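Local atomic coordinates of DUF1254 domain-containing protein (Vibrio parahaemolyticus, PDB entry 3U07), a protein that is of unknown function but is built from a DUF1254 and a DUF1214 region and probably enters the secretory pathway on an N-terminal signal. Residues L111-A123 with L284-D296. The protein carries 2 engineered substitutions. Sequence-based numbering, arbitrary orientation.
Sequences LHTMDMGHYTNAA and LGTRDTLGDAPRD
With CG anti to the carbonyl carbon (chi1 -72°), Tyr119 sends its ring toward 284-296, where Arg287, extended from CG to NE, runs across it at about a right angle to reach Asp115. Arg287 CG lies over one face of the Tyr119 ring, 3.6 Å from the centroid, a CH-pi contact. Further along, the guanidinium passes over the ring rim, with Tyr119 CD1 over its centre and the planes 40° apart. Arginine suits this place because its CG methylene rests on the ring while its charged end goes on to a carboxylate. Arg287 NE meets Asp115 OD2 at 3.1 Å on its syn side, somewhat out of the carboxylate plane, a salt bridge to which Arg287 NH2 adds a weak bond; NH1 makes a second salt bridge, to Asp232. Aspartate has an oxygen to spare: OD1 accepts from Gly117 N and Tyr119 N, which approach from opposite faces.

Tyrosine offers a hydroxyl besides its face, and Tyr119 OH accepts from Arg295 NH1 (2.8 Å). Ala293 O steadies that guanidinium, gripped side-on by NE and NH2. A single direct backbone hydrogen bond, Thr120 N to Gly285 O (2.9 Å), joins the segments, and one water links Thr120 O with Arg287 N.

Threonine hydroxyls suit helix starts: Thr286 OG1 accepts weakly from Asp288 N and Thr289 N, and Thr286 N donates to Thr289 OG1. This capping box opens helix 287-290, which with the start of helix 295-305 is joined to the beta hairpin of strands 109-115 and 120-125, its type I turn carrying an Asx turn.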
loop_
_atom_site.group_PDB
_atom_site.type_symbol
_atom_site.label_atom_id
_atom_site.label_comp_id
_atom_site.label_asym_id
_atom_site.label_seq_id
_atom_site.Cartn_x
_atom_site.Cartn_y
_atom_site.Cartn_z
ATOM N N LEU A 111 7.180 -1.501 8.634
ATOM C CA LEU A 111 6.626 -2.848 8.508
ATOM C C LEU A 111 5.135 -2.549 8.351
ATOM O O LEU A 111 4.499 -2.015 9.258
ATOM C CB LEU A 111 6.882 -3.681 9.766
ATOM C CG LEU A 111 6.126 -5.013 9.884
ATOM C CD1 LEU A 111 6.392 -5.888 8.664
ATOM C CD2 LEU A 111 6.563 -5.720 11.159
ATOM N N HIS A 112 4.585 -2.879 7.190
ATOM C CA HIS A 112 3.188 -2.588 6.898
ATOM C C HIS A 112 2.388 -3.851 6.587
ATOM O O HIS A 112 2.745 -4.608 5.688
ATOM C CB HIS A 112 3.148 -1.622 5.710
ATOM C CG HIS A 112 1.771 -1.294 5.228
ATOM N ND1 HIS A 112 1.493 -1.052 3.898
ATOM C CD2 HIS A 112 0.600 -1.146 5.888
ATOM C CE1 HIS A 112 0.210 -0.774 3.762
ATOM N NE2 HIS A 112 -0.355 -0.824 4.957
ATOM N N THR A 113 1.306 -4.076 7.329
ATOM C CA THR A 113 0.471 -5.248 7.103
ATOM C C THR A 113 -0.972 -4.839 6.895
ATOM O O THR A 113 -1.442 -3.869 7.486
ATOM C CB THR A 113 0.529 -6.250 8.297
ATOM O OG1 THR A 113 0.174 -5.575 9.511
ATOM C CG2 THR A 113 1.930 -6.847 8.443
HETATM N N MSE A 114 -1.670 -5.584 6.044
HETATM C CA MSE A 114 -3.073 -5.307 5.750
HETATM C C MSE A 114 -3.837 -6.617 5.700
HETATM O O MSE A 114 -3.280 -7.649 5.321
HETATM C CB MSE A 114 -3.199 -4.580 4.405
HETATM C CG MSE A 114 -2.562 -3.192 4.412
HETATM SE SE MSE A 114 -2.762 -2.255 2.721
HETATM C CE MSE A 114 -1.364 -3.212 1.799
ATOM N N ASP A 115 -5.104 -6.585 6.090
ATOM C CA ASP A 115 -5.896 -7.798 6.063
ATOM C C ASP A 115 -6.643 -7.933 4.744
ATOM O O ASP A 115 -6.588 -7.034 3.888
ATOM C CB ASP A 115 -6.869 -7.861 7.251
ATOM C CG ASP A 115 -7.884 -6.726 7.269
ATOM O OD1 ASP A 115 -8.334 -6.282 6.189
ATOM O OD2 ASP A 115 -8.253 -6.295 8.385
HETATM N N MSE A 116 -7.330 -9.062 4.587
HETATM C CA MSE A 116 -8.074 -9.363 3.368
HETATM C C MSE A 116 -9.312 -8.500 3.126
HETATM O O MSE A 116 -10.034 -8.707 2.154
HETATM C CB MSE A 116 -8.451 -10.846 3.365
HETATM C CG MSE A 116 -7.235 -11.764 3.350
HETATM SE SE MSE A 116 -6.152 -11.516 1.750
HETATM C CE MSE A 116 -7.341 -12.455 0.562
ATOM N N GLY A 117 -9.568 -7.546 4.012
ATOM C CA GLY A 117 -10.709 -6.670 3.815
ATOM C C GLY A 117 -10.185 -5.324 3.340
ATOM O O GLY A 117 -10.928 -4.348 3.212
ATOM N N HIS A 118 -8.878 -5.310 3.086
ATOM C CA HIS A 118 -8.101 -4.153 2.633
ATOM C C HIS A 118 -7.948 -3.049 3.679
ATOM O O HIS A 118 -7.965 -1.861 3.357
ATOM C CB HIS A 118 -8.661 -3.575 1.323
ATOM C CG HIS A 118 -7.647 -2.796 0.534
ATOM N ND1 HIS A 118 -7.629 -1.418 0.495
ATOM C CD2 HIS A 118 -6.598 -3.207 -0.218
ATOM C CE1 HIS A 118 -6.611 -1.016 -0.248
ATOM N NE2 HIS A 118 -5.969 -2.081 -0.690
ATOM N N TYR A 119 -7.803 -3.461 4.939
ATOM C CA TYR A 119 -7.582 -2.528 6.044
ATOM C C TYR A 119 -6.149 -2.685 6.527
ATOM O O TYR A 119 -5.670 -3.807 6.701
ATOM C CB TYR A 119 -8.476 -2.826 7.251
ATOM C CG TYR A 119 -9.925 -2.493 7.083
ATOM C CD1 TYR A 119 -10.853 -3.482 6.775
ATOM C CD2 TYR A 119 -10.376 -1.186 7.248
ATOM C CE1 TYR A 119 -12.197 -3.182 6.635
ATOM C CE2 TYR A 119 -11.722 -0.873 7.111
ATOM C CZ TYR A 119 -12.626 -1.876 6.803
ATOM O OH TYR A 119 -13.958 -1.578 6.655
ATOM N N THR A 120 -5.460 -1.569 6.735
ATOM C CA THR A 120 -4.108 -1.641 7.269
ATOM C C THR A 120 -4.311 -2.006 8.753
ATOM O O THR A 120 -5.137 -1.393 9.433
ATOM C CB THR A 120 -3.387 -0.277 7.152
ATOM O OG1 THR A 120 -2.911 -0.103 5.808
ATOM C CG2 THR A 120 -2.219 -0.199 8.124
ATOM N N ASN A 121 -3.616 -3.030 9.241
ATOM C CA ASN A 121 -3.768 -3.407 10.646
ATOM C C ASN A 121 -2.480 -3.253 11.442
ATOM O O ASN A 121 -2.434 -3.536 12.636
ATOM C CB ASN A 121 -4.334 -4.834 10.800
ATOM C CG ASN A 121 -3.571 -5.885 10.000
ATOM O OD1 ASN A 121 -2.425 -5.689 9.593
ATOM N ND2 ASN A 121 -4.213 -7.032 9.797
ATOM N N ALA A 122 -1.430 -2.796 10.773
ATOM C CA ALA A 122 -0.166 -2.547 11.445
ATOM C C ALA A 122 0.751 -1.712 10.566
ATOM O O ALA A 122 0.845 -1.926 9.354
ATOM C CB ALA A 122 0.515 -3.852 11.821
ATOM N N ALA A 123 1.412 -0.746 11.189
ATOM C CA ALA A 123 2.353 0.117 10.491
ATOM C C ALA A 123 3.422 0.515 11.499
ATOM O O ALA A 123 3.376 1.604 12.065
ATOM C CB ALA A 123 1.644 1.363 9.956
ATOM N N LEU A 284 -7.671 5.070 2.339
ATOM C CA LEU A 284 -6.706 4.132 2.886
ATOM C C LEU A 284 -6.601 4.339 4.382
ATOM O O LEU A 284 -6.326 5.442 4.845
ATOM C CB LEU A 284 -5.344 4.354 2.217
ATOM C CG LEU A 284 -5.330 4.210 0.689
ATOM C CD1 LEU A 284 -3.984 4.653 0.135
ATOM C CD2 LEU A 284 -5.608 2.753 0.307
ATOM N N GLY A 285 -6.821 3.274 5.145
ATOM C CA GLY A 285 -6.757 3.406 6.588
ATOM C C GLY A 285 -6.906 2.094 7.338
ATOM O O GLY A 285 -6.699 1.009 6.785
ATOM N N THR A 286 -7.281 2.203 8.605
ATOM C CA THR A 286 -7.440 1.048 9.477
ATOM C C THR A 286 -8.912 0.845 9.784
ATOM O O THR A 286 -9.754 1.672 9.424
ATOM C CB THR A 286 -6.732 1.293 10.816
ATOM O OG1 THR A 286 -7.448 2.307 11.539
ATOM C CG2 THR A 286 -5.296 1.776 10.590
ATOM N N ARG A 287 -9.242 -0.256 10.451
ATOM C CA ARG A 287 -10.645 -0.478 10.817
ATOM C C ARG A 287 -11.044 0.584 11.857
ATOM O O ARG A 287 -12.236 0.920 11.960
ATOM C CB ARG A 287 -10.839 -1.868 11.418
ATOM C CG ARG A 287 -10.722 -2.969 10.371
ATOM C CD ARG A 287 -11.006 -4.368 10.890
ATOM N NE ARG A 287 -10.840 -5.365 9.834
ATOM C CZ ARG A 287 -11.757 -5.674 8.920
ATOM N NH1 ARG A 287 -12.941 -5.072 8.915
ATOM N NH2 ARG A 287 -11.483 -6.593 8.005
ATOM N N ASP A 288 -10.109 1.135 12.605
ATOM C CA ASP A 288 -10.592 2.118 13.544
ATOM C C ASP A 288 -11.041 3.415 12.874
ATOM O O ASP A 288 -11.880 4.138 13.406
ATOM C CB ASP A 288 -9.538 2.397 14.566
ATOM C CG ASP A 288 -9.699 1.537 15.795
ATOM O OD1 ASP A 288 -10.817 1.518 16.349
ATOM O OD2 ASP A 288 -8.708 0.907 16.226
ATOM N N THR A 289 -10.466 3.722 11.718
ATOM C CA THR A 289 -10.811 4.968 11.036
ATOM C C THR A 289 -11.725 4.767 9.844
ATOM O O THR A 289 -12.404 5.691 9.428
ATOM C CB THR A 289 -9.551 5.730 10.554
ATOM O OG1 THR A 289 -8.789 4.891 9.678
ATOM C CG2 THR A 289 -8.688 6.152 11.736
ATOM N N LEU A 290 -11.760 3.565 9.283
ATOM C CA LEU A 290 -12.628 3.354 8.130
ATOM C C LEU A 290 -13.623 2.207 8.277
ATOM O O LEU A 290 -14.454 1.986 7.397
ATOM C CB LEU A 290 -11.777 3.163 6.870
ATOM C CG LEU A 290 -10.966 4.387 6.433
ATOM C CD1 LEU A 290 -9.988 3.992 5.336
ATOM C CD2 LEU A 290 -11.909 5.486 5.945
ATOM N N GLY A 291 -13.549 1.487 9.390
ATOM C CA GLY A 291 -14.460 0.377 9.601
ATOM C C GLY A 291 -15.919 0.743 9.375
ATOM O O GLY A 291 -16.678 -0.045 8.810
ATOM N N ASP A 292 -16.317 1.937 9.807
ATOM C CA ASP A 292 -17.699 2.375 9.642
ATOM C C ASP A 292 -17.888 3.430 8.552
ATOM O O ASP A 292 -18.958 4.027 8.443
ATOM C CB ASP A 292 -18.233 2.904 10.973
ATOM C CG ASP A 292 -18.460 1.795 11.990
ATOM O OD1 ASP A 292 -18.056 1.966 13.159
ATOM O OD2 ASP A 292 -19.049 0.758 11.616
ATOM N N ALA A 293 -16.857 3.649 7.742
ATOM C CA ALA A 293 -16.931 4.637 6.669
ATOM C C ALA A 293 -17.724 4.075 5.492
ATOM O O ALA A 293 -17.829 2.857 5.335
ATOM C CB ALA A 293 -15.530 5.021 6.218
ATOM N N PRO A 294 -18.290 4.959 4.647
ATOM C CA PRO A 294 -19.078 4.552 3.476
ATOM C C PRO A 294 -18.317 3.537 2.622
ATOM O O PRO A 294 -17.130 3.721 2.337
ATOM C CB PRO A 294 -19.311 5.873 2.744
ATOM C CG PRO A 294 -19.367 6.867 3.860
ATOM C CD PRO A 294 -18.197 6.430 4.720
ATOM N N ARG A 295 -19.006 2.474 2.212
ATOM C CA ARG A 295 -18.380 1.423 1.416
ATOM C C ARG A 295 -17.895 1.812 0.022
ATOM O O ARG A 295 -16.823 1.362 -0.396
ATOM C CB ARG A 295 -19.313 0.210 1.296
ATOM C CG ARG A 295 -19.521 -0.585 2.587
ATOM C CD ARG A 295 -18.205 -1.080 3.166
ATOM N NE ARG A 295 -17.562 -0.084 4.018
ATOM C CZ ARG A 295 -16.392 -0.267 4.622
ATOM N NH1 ARG A 295 -15.736 -1.410 4.459
ATOM N NH2 ARG A 295 -15.881 0.684 5.395
ATOM N N ASP A 296 -18.652 2.625 -0.715
ATOM C CA ASP A 296 -18.176 2.977 -2.050
ATOM C C ASP A 296 -16.894 3.796 -1.981
ATOM O O ASP A 296 -16.002 3.618 -2.805
ATOM C CB ASP A 296 -19.260 3.692 -2.886
ATOM C CG ASP A 296 -19.857 4.907 -2.197
ATOM O OD1 ASP A 296 -19.466 5.237 -1.060
ATOM O OD2 ASP A 296 -20.741 5.538 -2.815
HETATM O O HOH W 1 -7.061 0.868 3.607
HETATM O O HOH W 2 -15.658 -3.092 7.901
HETATM O O HOH W 3 -7.199 -2.198 10.928
#